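Local structure of acetyltransferase (Klebsiella pneumoniae, 5XUN) at residues Y63-S68 against V92-L97; G73-K78 against I151-E156; V127-L132 against Y163-I168. The protein probably transfers the acetyl group of acetyl-CoA to glycyl-tRNA(Gly), acting as the GNAT-family toxin of a type II toxin-antitoxin pair. The protein carries 1 engineered substitution. All coordinates share one frame; numbering follows the deposited sequence.

Contact 1. Residues Y63-S68 against V92-L97. With ACO (acetyl coenzyme *a), chain E.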
loop_
_atom_site.group_PDB
_atom_site.type_symbol
_atom_site.label_atom_id
_atom_site.label_comp_id
_atom_site.label_asym_id
_atom_site.label_seq_id
_atom_site.Cartn_x
_atom_site.Cartn_y
_atom_site.Cartn_z
ATOM N N TYR B 63 14.614 0.299 8.492
ATOM C CA TYR B 63 13.984 0.858 7.297
ATOM C C TYR B 63 12.490 1.053 7.546
ATOM O O TYR B 63 11.920 0.467 8.468
ATOM C CB TYR B 63 14.234 -0.016 6.052
ATOM C CG TYR B 63 13.469 -1.325 5.940
ATOM C CD1 TYR B 63 12.144 -1.349 5.501
ATOM C CD2 TYR B 63 14.082 -2.537 6.228
ATOM C CE1 TYR B 63 11.454 -2.546 5.369
ATOM C CE2 TYR B 63 13.402 -3.738 6.104
ATOM C CZ TYR B 63 12.087 -3.737 5.671
ATOM O OH TYR B 63 11.407 -4.926 5.539
ATOM N N THR B 64 11.856 1.883 6.704
ATOM C CA THR B 64 10.428 2.175 6.821
ATOM C C THR B 64 9.722 2.016 5.474
ATOM O O THR B 64 10.289 2.312 4.419
ATOM C CB THR B 64 10.172 3.610 7.340
ATOM O OG1 THR B 64 10.512 4.555 6.325
ATOM C CG2 THR B 64 11.011 3.901 8.560
ATOM N N LEU B 65 8.451 1.591 5.526
ATOM C CA LEU B 65 7.617 1.400 4.339
ATOM C C LEU B 65 6.299 2.146 4.492
ATOM O O LEU B 65 5.666 2.092 5.548
ATOM C CB LEU B 65 7.330 -0.091 4.097
ATOM C CG LEU B 65 8.577 -0.951 3.888
ATOM C CD1 LEU B 65 8.246 -2.440 3.805
ATOM C CD2 LEU B 65 9.292 -0.495 2.639
ATOM N N SER B 66 5.880 2.828 3.429
ATOM C CA SER B 66 4.603 3.524 3.411
ATOM C C SER B 66 3.923 3.287 2.075
ATOM O O SER B 66 4.590 3.233 1.040
ATOM C CB SER B 66 4.787 5.037 3.628
ATOM O OG SER B 66 5.572 5.275 4.787
ATOM N N GLY B 67 2.603 3.130 2.098
ATOM C CA GLY B 67 1.855 3.080 0.856
ATOM C C GLY B 67 1.911 4.407 0.125
ATOM O O GLY B 67 1.871 5.478 0.727
ATOM N N SER B 68 1.950 4.341 -1.198
ATOM C CA SER B 68 2.127 5.552 -1.981
ATOM C C SER B 68 1.621 5.298 -3.390
ATOM O O SER B 68 1.125 4.215 -3.711
ATOM C CB SER B 68 3.592 5.986 -2.007
ATOM O OG SER B 68 4.394 4.996 -2.622
ATOM N N VAL B 92 4.547 1.155 -3.122
ATOM C CA VAL B 92 5.020 1.272 -1.750
ATOM C C VAL B 92 6.315 2.072 -1.799
ATOM O O VAL B 92 7.135 1.879 -2.703
ATOM C CB VAL B 92 5.258 -0.105 -1.097
ATOM C CG1 VAL B 92 5.930 0.039 0.270
ATOM C CG2 VAL B 92 3.952 -0.856 -0.955
ATOM N N THR B 93 6.505 2.968 -0.840
ATOM C CA THR B 93 7.704 3.797 -0.785
ATOM C C THR B 93 8.628 3.312 0.321
ATOM O O THR B 93 8.188 3.089 1.451
ATOM C CB THR B 93 7.348 5.268 -0.561
ATOM O OG1 THR B 93 6.737 5.795 -1.747
ATOM C CG2 THR B 93 8.608 6.085 -0.232
ATOM N N LEU B 94 9.899 3.114 -0.021
ATOM C CA LEU B 94 10.948 2.925 0.978
ATOM C C LEU B 94 11.324 4.319 1.454
ATOM O O LEU B 94 12.076 5.033 0.787
ATOM C CB LEU B 94 12.140 2.185 0.382
ATOM C CG LEU B 94 13.375 1.949 1.246
ATOM C CD1 LEU B 94 13.014 1.138 2.462
ATOM C CD2 LEU B 94 14.453 1.230 0.443
ATOM N N GLY B 95 10.747 4.732 2.582
ATOM C CA GLY B 95 10.954 6.093 3.045
ATOM C C GLY B 95 12.376 6.335 3.505
ATOM O O GLY B 95 12.949 7.394 3.246
ATOM N N ARG B 96 12.971 5.342 4.164
ATOM C CA ARG B 96 14.271 5.450 4.798
ATOM C C ARG B 96 14.899 4.075 4.888
ATOM O O ARG B 96 14.208 3.074 5.100
ATOM C CB ARG B 96 14.168 6.005 6.217
ATOM C CG ARG B 96 13.896 7.463 6.285
ATOM C CD ARG B 96 13.209 7.785 7.572
ATOM N NE ARG B 96 12.480 9.028 7.415
ATOM C CZ ARG B 96 11.235 9.095 6.975
ATOM N NH1 ARG B 96 10.584 7.980 6.656
ATOM N NH2 ARG B 96 10.647 10.272 6.857
ATOM N N LEU B 97 16.225 4.051 4.786
ATOM C CA LEU B 97 17.017 2.855 5.018
ATOM C C LEU B 97 18.376 3.310 5.528
ATOM O O LEU B 97 18.968 4.231 4.959
ATOM C CB LEU B 97 17.171 2.033 3.736
ATOM C CG LEU B 97 18.217 0.921 3.826
ATOM C CD1 LEU B 97 17.597 -0.279 4.479
ATOM C CD2 LEU B 97 18.791 0.564 2.463
HETATM N N1A ACO E . 27.153 -9.135 0.039
HETATM C C2A ACO E . 27.122 -7.950 -0.607
HETATM N N3A ACO E . 28.061 -6.992 -0.474
HETATM C C4A ACO E . 29.129 -7.174 0.347
HETATM C C5A ACO E . 29.228 -8.448 1.087
HETATM C C6A ACO E . 28.156 -9.451 0.889
HETATM N N6A ACO E . 28.193 -10.640 1.540
HETATM N N7A ACO E . 30.350 -8.390 1.821
HETATM C C8A ACO E . 30.914 -7.187 1.577
HETATM N N9A ACO E . 30.211 -6.461 0.691
HETATM C C1B ACO E . 30.593 -5.084 0.253
HETATM C C2B ACO E . 30.786 -4.920 -1.249
HETATM O O2B ACO E . 32.182 -4.927 -1.583
HETATM C C3B ACO E . 30.158 -3.576 -1.569
HETATM O O3B ACO E . 31.162 -2.563 -1.556
HETATM P P3B ACO E . 31.117 -1.289 -2.546
HETATM O O7A ACO E . 31.695 -1.805 -3.843
HETATM O O8A ACO E . 29.652 -0.930 -2.630
HETATM O O9A ACO E . 31.967 -0.258 -1.840
HETATM C C4B ACO E . 29.215 -3.294 -0.406
HETATM O O4B ACO E . 29.571 -4.170 0.665
HETATM C C5B ACO E . 27.740 -3.507 -0.734
HETATM O O5B ACO E . 26.977 -2.569 0.022
HETATM P P1A ACO E . 26.303 -2.955 1.435
HETATM O O1A ACO E . 27.377 -3.397 2.394
HETATM O O2A ACO E . 25.104 -3.839 1.211
HETATM O O3A ACO E . 25.765 -1.510 1.865
HETATM P P2A ACO E . 25.966 -0.913 3.342
HETATM O O4A ACO E . 25.810 -2.004 4.368
HETATM O O5A ACO E . 27.193 -0.033 3.358
HETATM O O6A ACO E . 24.663 0.029 3.385
HETATM C CBP ACO E . 23.715 2.175 3.053
HETATM C CCP ACO E . 24.522 1.060 2.411
HETATM C CDP ACO E . 22.468 1.601 3.709
HETATM C CEP ACO E . 23.333 3.201 1.996
HETATM C CAP ACO E . 24.658 2.798 4.077
HETATM O OAP ACO E . 25.761 3.376 3.367
HETATM C C9P ACO E . 23.999 3.868 4.894
HETATM O O9P ACO E . 23.354 3.596 5.897
HETATM N N8P ACO E . 24.193 5.104 4.456
HETATM C C7P ACO E . 23.917 6.265 5.272
HETATM C C6P ACO E . 22.435 6.611 5.277
HETATM C C5P ACO E . 21.914 6.515 3.867
HETATM O O5P ACO E . 22.330 7.265 2.997
HETATM N N4P ACO E . 20.999 5.571 3.656
HETATM C C3P ACO E . 20.484 5.287 2.333
HETATM C C2P ACO E . 19.480 6.327 1.862
HETATM S S1P ACO E . 17.868 5.623 1.961
HETATM C C ACO E . 17.141 6.633 0.872
HETATM O O ACO E . 17.867 7.302 0.162
HETATM C CH3 ACO E . 15.641 6.681 0.811
#

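Contact 2. Residues G73-K78 against I151-E156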
loop_
_atom_site.group_PDB
_atom_site.type_symbol
_atom_site.label_atom_id
_atom_site.label_comp_id
_atom_site.label_asym_id
_atom_site.label_seq_id
_atom_site.Cartn_x
_atom_site.Cartn_y
_atom_site.Cartn_z
ATOM N N GLY B 73 3.807 9.134 -15.683
ATOM C CA GLY B 73 4.770 9.659 -16.638
ATOM C C GLY B 73 6.221 9.474 -16.244
ATOM O O GLY B 73 7.097 9.543 -17.110
ATOM N N MET B 74 6.496 9.210 -14.967
ATOM C CA MET B 74 7.873 9.015 -14.530
ATOM C C MET B 74 8.458 7.704 -15.031
ATOM O O MET B 74 9.682 7.543 -15.021
ATOM C CB MET B 74 7.949 9.050 -13.004
ATOM C CG MET B 74 7.315 10.273 -12.352
ATOM S SD MET B 74 7.672 10.295 -10.586
ATOM C CE MET B 74 7.393 12.016 -10.186
ATOM N N LEU B 75 7.615 6.770 -15.455
ATOM C CA LEU B 75 8.093 5.490 -15.955
ATOM C C LEU B 75 8.915 5.686 -17.227
ATOM O O LEU B 75 8.498 6.438 -18.120
ATOM C CB LEU B 75 6.909 4.567 -16.237
ATOM C CG LEU B 75 6.630 3.364 -15.333
ATOM C CD1 LEU B 75 6.593 3.745 -13.876
ATOM C CD2 LEU B 75 5.346 2.690 -15.746
ATOM N N PRO B 76 10.073 5.034 -17.356
ATOM C CA PRO B 76 10.857 5.193 -18.588
ATOM C C PRO B 76 10.217 4.508 -19.780
ATOM O O PRO B 76 10.313 5.019 -20.903
ATOM C CB PRO B 76 12.208 4.550 -18.239
ATOM C CG PRO B 76 11.930 3.660 -17.079
ATOM C CD PRO B 76 10.785 4.262 -16.326
ATOM N N SER B 77 9.559 3.371 -19.568
ATOM C CA SER B 77 8.954 2.611 -20.657
ATOM C C SER B 77 7.585 3.199 -20.975
ATOM O O SER B 77 6.677 3.174 -20.136
ATOM C CB SER B 77 8.846 1.137 -20.271
ATOM O OG SER B 77 8.091 0.404 -21.219
ATOM N N LYS B 78 7.440 3.750 -22.182
ATOM C CA LYS B 78 6.125 4.193 -22.633
ATOM C C LYS B 78 5.186 3.006 -22.797
ATOM O O LYS B 78 3.965 3.158 -22.708
ATOM C CB LYS B 78 6.244 4.978 -23.940
ATOM N N ILE B 151 15.485 0.963 -11.255
ATOM C CA ILE B 151 15.452 1.634 -12.544
ATOM C C ILE B 151 15.255 3.122 -12.303
ATOM O O ILE B 151 14.600 3.543 -11.341
ATOM C CB ILE B 151 14.372 1.051 -13.482
ATOM C CG1 ILE B 151 12.975 1.322 -12.947
ATOM C CG2 ILE B 151 14.566 -0.444 -13.628
ATOM C CD1 ILE B 151 12.199 2.291 -13.776
ATOM N N GLN B 152 15.744 3.891 -13.231
ATOM C CA GLN B 152 15.710 5.303 -13.092
ATOM C C GLN B 152 14.467 5.934 -13.636
ATOM O O GLN B 152 14.110 5.724 -14.712
ATOM C CB GLN B 152 16.944 5.874 -13.783
ATOM C CG GLN B 152 16.876 7.334 -14.032
ATOM C CD GLN B 152 17.258 8.103 -12.828
ATOM O OE1 GLN B 152 18.404 8.170 -12.483
ATOM N NE2 GLN B 152 16.304 8.753 -12.232
ATOM N N LEU B 153 13.833 6.732 -12.834
ATOM C CA LEU B 153 12.642 7.448 -13.223
ATOM C C LEU B 153 12.975 8.873 -13.665
ATOM O O LEU B 153 14.002 9.367 -13.324
ATOM C CB LEU B 153 11.671 7.510 -12.055
ATOM C CG LEU B 153 11.036 6.268 -11.456
ATOM C CD1 LEU B 153 10.292 6.544 -10.179
ATOM C CD2 LEU B 153 10.146 5.541 -12.415
ATOM N N VAL B 154 12.087 9.527 -14.408
ATOM C CA VAL B 154 12.284 10.914 -14.869
ATOM C C VAL B 154 13.552 11.016 -15.717
ATOM O O VAL B 154 13.671 10.303 -16.659
ATOM C CB VAL B 154 12.199 11.975 -13.744
ATOM C CG1 VAL B 154 11.812 13.342 -14.276
ATOM C CG2 VAL B 154 11.168 11.590 -12.730
ATOM N N ASP B 155 14.474 11.923 -15.422
ATOM C CA ASP B 155 15.697 12.027 -16.208
ATOM C C ASP B 155 16.875 11.306 -15.580
ATOM O O ASP B 155 16.730 10.734 -14.560
ATOM C CB ASP B 155 15.981 13.465 -16.675
ATOM C CG ASP B 155 15.862 14.490 -15.579
ATOM O OD1 ASP B 155 15.134 15.467 -15.764
ATOM O OD2 ASP B 155 16.512 14.357 -14.545
ATOM N N GLU B 156 18.030 11.305 -16.222
ATOM C CA GLU B 156 19.209 10.609 -15.705
ATOM C C GLU B 156 19.857 11.173 -14.450
ATOM O O GLU B 156 20.708 10.534 -13.881
ATOM C CB GLU B 156 20.238 10.205 -16.796
ATOM C CG GLU B 156 20.877 11.319 -17.598
ATOM C CD GLU B 156 21.790 10.805 -18.714
ATOM O OE1 GLU B 156 21.303 10.585 -19.837
ATOM O OE2 GLU B 156 23.005 10.655 -18.489
#

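Contact 3. Residues V127-L132 against Y163-I168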
loop_
_atom_site.group_PDB
_atom_site.type_symbol
_atom_site.label_atom_id
_atom_site.label_comp_id
_atom_site.label_asym_id
_atom_site.label_seq_id
_atom_site.Cartn_x
_atom_site.Cartn_y
_atom_site.Cartn_z
ATOM N N VAL B 127 -3.061 -6.133 -2.155
ATOM C CA VAL B 127 -3.400 -4.785 -2.587
ATOM C C VAL B 127 -2.565 -4.460 -3.819
ATOM O O VAL B 127 -1.418 -4.899 -3.943
ATOM C CB VAL B 127 -3.154 -3.765 -1.443
ATOM C CG1 VAL B 127 -3.183 -2.358 -1.955
ATOM C CG2 VAL B 127 -4.203 -3.935 -0.321
ATOM N N GLY B 128 -3.146 -3.704 -4.746
ATOM C CA GLY B 128 -2.425 -3.363 -5.956
ATOM C C GLY B 128 -1.194 -2.512 -5.714
ATOM O O GLY B 128 -1.299 -1.366 -5.259
ATOM N N ILE B 129 -0.023 -3.049 -6.051
ATOM C CA ILE B 129 1.257 -2.370 -5.833
ATOM C C ILE B 129 2.124 -2.641 -7.052
ATOM O O ILE B 129 2.605 -3.766 -7.236
ATOM C CB ILE B 129 1.970 -2.849 -4.561
ATOM C CG1 ILE B 129 1.202 -2.397 -3.313
ATOM C CG2 ILE B 129 3.423 -2.339 -4.513
ATOM C CD1 ILE B 129 1.567 -3.183 -2.118
ATOM N N TYR B 130 2.358 -1.610 -7.858
ATOM C CA TYR B 130 3.065 -1.796 -9.119
ATOM C C TYR B 130 4.572 -1.896 -8.927
ATOM O O TYR B 130 5.262 -2.431 -9.802
ATOM C CB TYR B 130 2.728 -0.649 -10.078
ATOM C CG TYR B 130 3.313 -0.814 -11.462
ATOM C CD1 TYR B 130 2.826 -1.788 -12.333
ATOM C CD2 TYR B 130 4.343 0.004 -11.904
ATOM C CE1 TYR B 130 3.360 -1.949 -13.600
ATOM C CE2 TYR B 130 4.885 -0.147 -13.171
ATOM C CZ TYR B 130 4.390 -1.125 -14.011
ATOM O OH TYR B 130 4.925 -1.277 -15.264
ATOM N N GLY B 131 5.090 -1.420 -7.802
ATOM C CA GLY B 131 6.478 -1.646 -7.465
ATOM C C GLY B 131 6.877 -0.829 -6.254
ATOM O O GLY B 131 6.034 -0.235 -5.572
ATOM N N LEU B 132 8.186 -0.805 -6.009
ATOM C CA LEU B 132 8.762 -0.134 -4.852
ATOM C C LEU B 132 9.409 1.168 -5.302
ATOM O O LEU B 132 10.327 1.155 -6.128
ATOM C CB LEU B 132 9.780 -1.031 -4.151
ATOM C CG LEU B 132 10.597 -0.446 -2.991
ATOM C CD1 LEU B 132 9.761 -0.231 -1.731
ATOM C CD2 LEU B 132 11.766 -1.366 -2.694
ATOM N N TYR B 163 11.559 -0.081 -8.379
ATOM C CA TYR B 163 11.790 -1.505 -8.597
ATOM C C TYR B 163 10.438 -2.170 -8.817
ATOM O O TYR B 163 9.623 -2.235 -7.876
ATOM C CB TYR B 163 12.531 -2.123 -7.416
ATOM C CG TYR B 163 13.206 -3.441 -7.734
ATOM C CD1 TYR B 163 12.489 -4.629 -7.714
ATOM C CD2 TYR B 163 14.564 -3.499 -8.036
ATOM C CE1 TYR B 163 13.096 -5.838 -7.991
ATOM C CE2 TYR B 163 15.186 -4.708 -8.315
ATOM C CZ TYR B 163 14.447 -5.875 -8.289
ATOM O OH TYR B 163 15.050 -7.086 -8.560
ATOM N N PRO B 164 10.154 -2.671 -10.023
ATOM C CA PRO B 164 8.795 -3.150 -10.321
ATOM C C PRO B 164 8.452 -4.448 -9.604
ATOM O O PRO B 164 9.289 -5.339 -9.439
ATOM C CB PRO B 164 8.800 -3.345 -11.843
ATOM C CG PRO B 164 10.217 -3.310 -12.271
ATOM C CD PRO B 164 11.072 -2.769 -11.170
ATOM N N THR B 165 7.190 -4.533 -9.168
ATOM C CA THR B 165 6.650 -5.776 -8.620
ATOM C C THR B 165 6.879 -6.950 -9.565
ATOM O O THR B 165 7.139 -8.078 -9.125
ATOM C CB THR B 165 5.152 -5.600 -8.337
ATOM O OG1 THR B 165 4.965 -4.590 -7.337
ATOM C CG2 THR B 165 4.517 -6.886 -7.871
ATOM N N LYS B 166 6.803 -6.697 -10.875
ATOM C CA LYS B 166 7.072 -7.745 -11.853
ATOM C C LYS B 166 8.444 -8.374 -11.633
ATOM O O LYS B 166 8.606 -9.597 -11.732
ATOM C CB LYS B 166 6.975 -7.160 -13.259
ATOM C CG LYS B 166 6.897 -8.203 -14.343
ATOM C CD LYS B 166 7.483 -7.677 -15.627
ATOM C CE LYS B 166 7.772 -8.819 -16.576
ATOM N NZ LYS B 166 6.545 -9.220 -17.313
ATOM N N SER B 167 9.443 -7.555 -11.304
ATOM C CA SER B 167 10.768 -8.089 -10.999
ATOM C C SER B 167 10.820 -8.712 -9.610
ATOM O O SER B 167 11.524 -9.706 -9.395
ATOM C CB SER B 167 11.812 -6.989 -11.131
ATOM O OG SER B 167 11.809 -6.479 -12.445
ATOM N N ILE B 168 10.111 -8.124 -8.645
ATOM C CA ILE B 168 10.087 -8.686 -7.297
ATOM C C ILE B 168 9.601 -10.132 -7.321
ATOM O O ILE B 168 10.190 -11.013 -6.686
ATOM C CB ILE B 168 9.222 -7.813 -6.369
ATOM C CG1 ILE B 168 9.829 -6.409 -6.234
ATOM C CG2 ILE B 168 9.045 -8.486 -5.028
ATOM C CD1 ILE B 168 8.991 -5.435 -5.356
HETATM O O HOH W 1 5.271 -4.398 -12.061
#

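Contact 1. Residues Y63-S68 against V92-L97
Ser66 and Thr93 form a hydrogen-bonded antiparallel pair, the N-to-C directions of 63-68 and 92-97 lying 145° apart: Thr93 N reaches Ser66 O at 2.7 Å almost straight (178° at the hydrogen), and Ser66 N bonds Thr93 O at 3.1 Å in the carbonyl plane. Beyond Leu94 the register slips. Gly95 N meets Thr64 O at 3.1 Å from above the carbonyl plane, while Thr64 N bonds Arg96 O, so two residues, Gly95 and Arg96, face Thr64 in a beta bulge. On the face carrying Thr93, Ser68 OG and Thr93 OG1 share a hydrogen bond of 2.6 Å; Ser68 OG, set between its backbone N and carbonyl carbon (chi1 62°), also bonds Ser91 OG. A bulge in this strand is a hallmark of the GNAT fold and lies beside the cofactor's thioester end: Leu97 O accepts a hydrogen bond from N4P of acetyl-CoA at 2.8 Å, and Gly95 O stands 3.7 Å from the acetyl CH3. Arg96 brings the edge of its guanidinium to Thr64, a weak bond of 3.4 Å from NH1 to OG1; its charge also meets the ring of Phe31 in a cation-pi contact. On the other face, Leu94 crosses Tyr63 at about a right angle, with Leu94 CD1 4.0 Å from Tyr63 CB, obliquely placed to the ring and also touching Leu65 CD2. Leu97 CD1 packs on Tyr63 CB as well. The phenol leads away from 92-97, stacks on Tyr48 and hydrogen-bonds His115 ND1 of helix 108-126 through OH.

Contact 2. Residues G73-K78 against I151-E156
Leu153 lies along the backbone of Met74, its CB 3.6 Å from Met74 O and 4.1 Å from Met74 CB. One bond further, CG still borders the same carbonyl. The CD2 branch then closes on it, 3.3 Å from Met74 O, and at its end Leu153 CD2 also meets Leu75 CD1, at 4.2 Å, and Pro76 CD, equally near. CG beside the backbone N (chi1 -64°) is what carries this branch over to 73-78. The carbonyl so covered is not left without a donor: Val154 N bonds Met74 O at 3.2 Å, in the carbonyl plane on a lone pair and nearly straight (164°). This bond ties the loop after strand 59-71 to the start of the turn that joins strands 151-152 and 160-164, an antiparallel hairpin at the end of the GNAT sheet; Leu153 is backbone-bonded to Leu160 across it. Past the bond, Met74 and Val154 run side by side in the same direction, Met74 CG 4.1 Å from Val154 CG2, and both rest on Leu160. At the opposite end Ile151 CD1 presses on the proline ring, 3.5 Å from Pro76 CD. At the end of strand 151-152 Gln152 folds its amide back so that NE2 bonds Leu153 O at 2.6 Å, while OE1 takes Lys142 NZ. On the loop side, Leu75 O accepts a hydrogen bond from Gln81 NE2 of helix 78-83.

Contact 3. Residues V127-L132 against Y163-I168
Thr165 grips two successive carbonyls of the facing segment. Its OG1 donates to Ile129 O in a short bond of 2.5 Å, and its N bonds Tyr130 O at 2.9 Å with 162° at the hydrogen; both donors stand well above the respective carbonyl planes. The hydroxyl is brought there by chi1 of -63°, which sets OG1 beside the backbone N and anti to the carbonyl carbon, so side chain and amide reach the same backbone together. Tyr130 O has a second partner, a water 3.0 Å away that donates to it and accepts a hydrogen bond from Lys166 N. Here the C-terminal strand 160-164 of the GNAT sheet, paired with 131-135, turns into helix 165-171. Pro164 is the N-cap, and two of the first helix amides are satisfied, one by a loop carbonyl just before strand 131-135 and one through solvent. That water also sits over one face of the Tyr130 ring, offset toward the rim. Leu132 and Tyr163 form an antiparallel hydrogen-bonded pair: Leu132 N meets Tyr163 O at 2.8 Å, and Tyr163 N meets Leu132 O at the same 2.8 Å. In the adjoining non-hydrogen-bonded pair, Gly131, without a side chain, lets the backbones come close, its CA 4.0 Å from Pro164 CA. Packing is light by comparison. The Ile129 and Thr165 side chains cross at about a right angle, CG2 of Ile129 3.9 Å from OG1 of Thr165, and Leu132 CB and Tyr163 CB lie on one face of the sheet, 4.4 Å apart. Helix 108-126 covers this face, with Val116 on Leu132 and Met117 on Tyr163, and also meets Ile129 through Ala123 and Ile168 through Trp121. Strand 88-99 flanks 131-135 opposite 160-164, while Gln43 of the second subunit packs on Thr165.

How the contacts relate
All three contacts reach one mixed sheet. Contact 1 lies at its buried middle, its centre about 5 Å from that of the chain, and pairs two long strands through backbone bonds, apolar packing and a bulge at the cofactor. Contact 3 is the next step outward: Val92 N probably bonds Gly131 O, and Val92 CG2 packs on Ile129 CD1, so strands 88-99 and 131-135 join the two. Its chemistry is more polar, a threonine tying a helix start to loop carbonyls. Contact 2, its centre about 19 Å from that of the chain, is partly exposed and mostly apolar, with a single backbone bond across it; Leu75 touches the Tyr130 ring of contact 3. Contacts 1 and 3 both reach the second subunit.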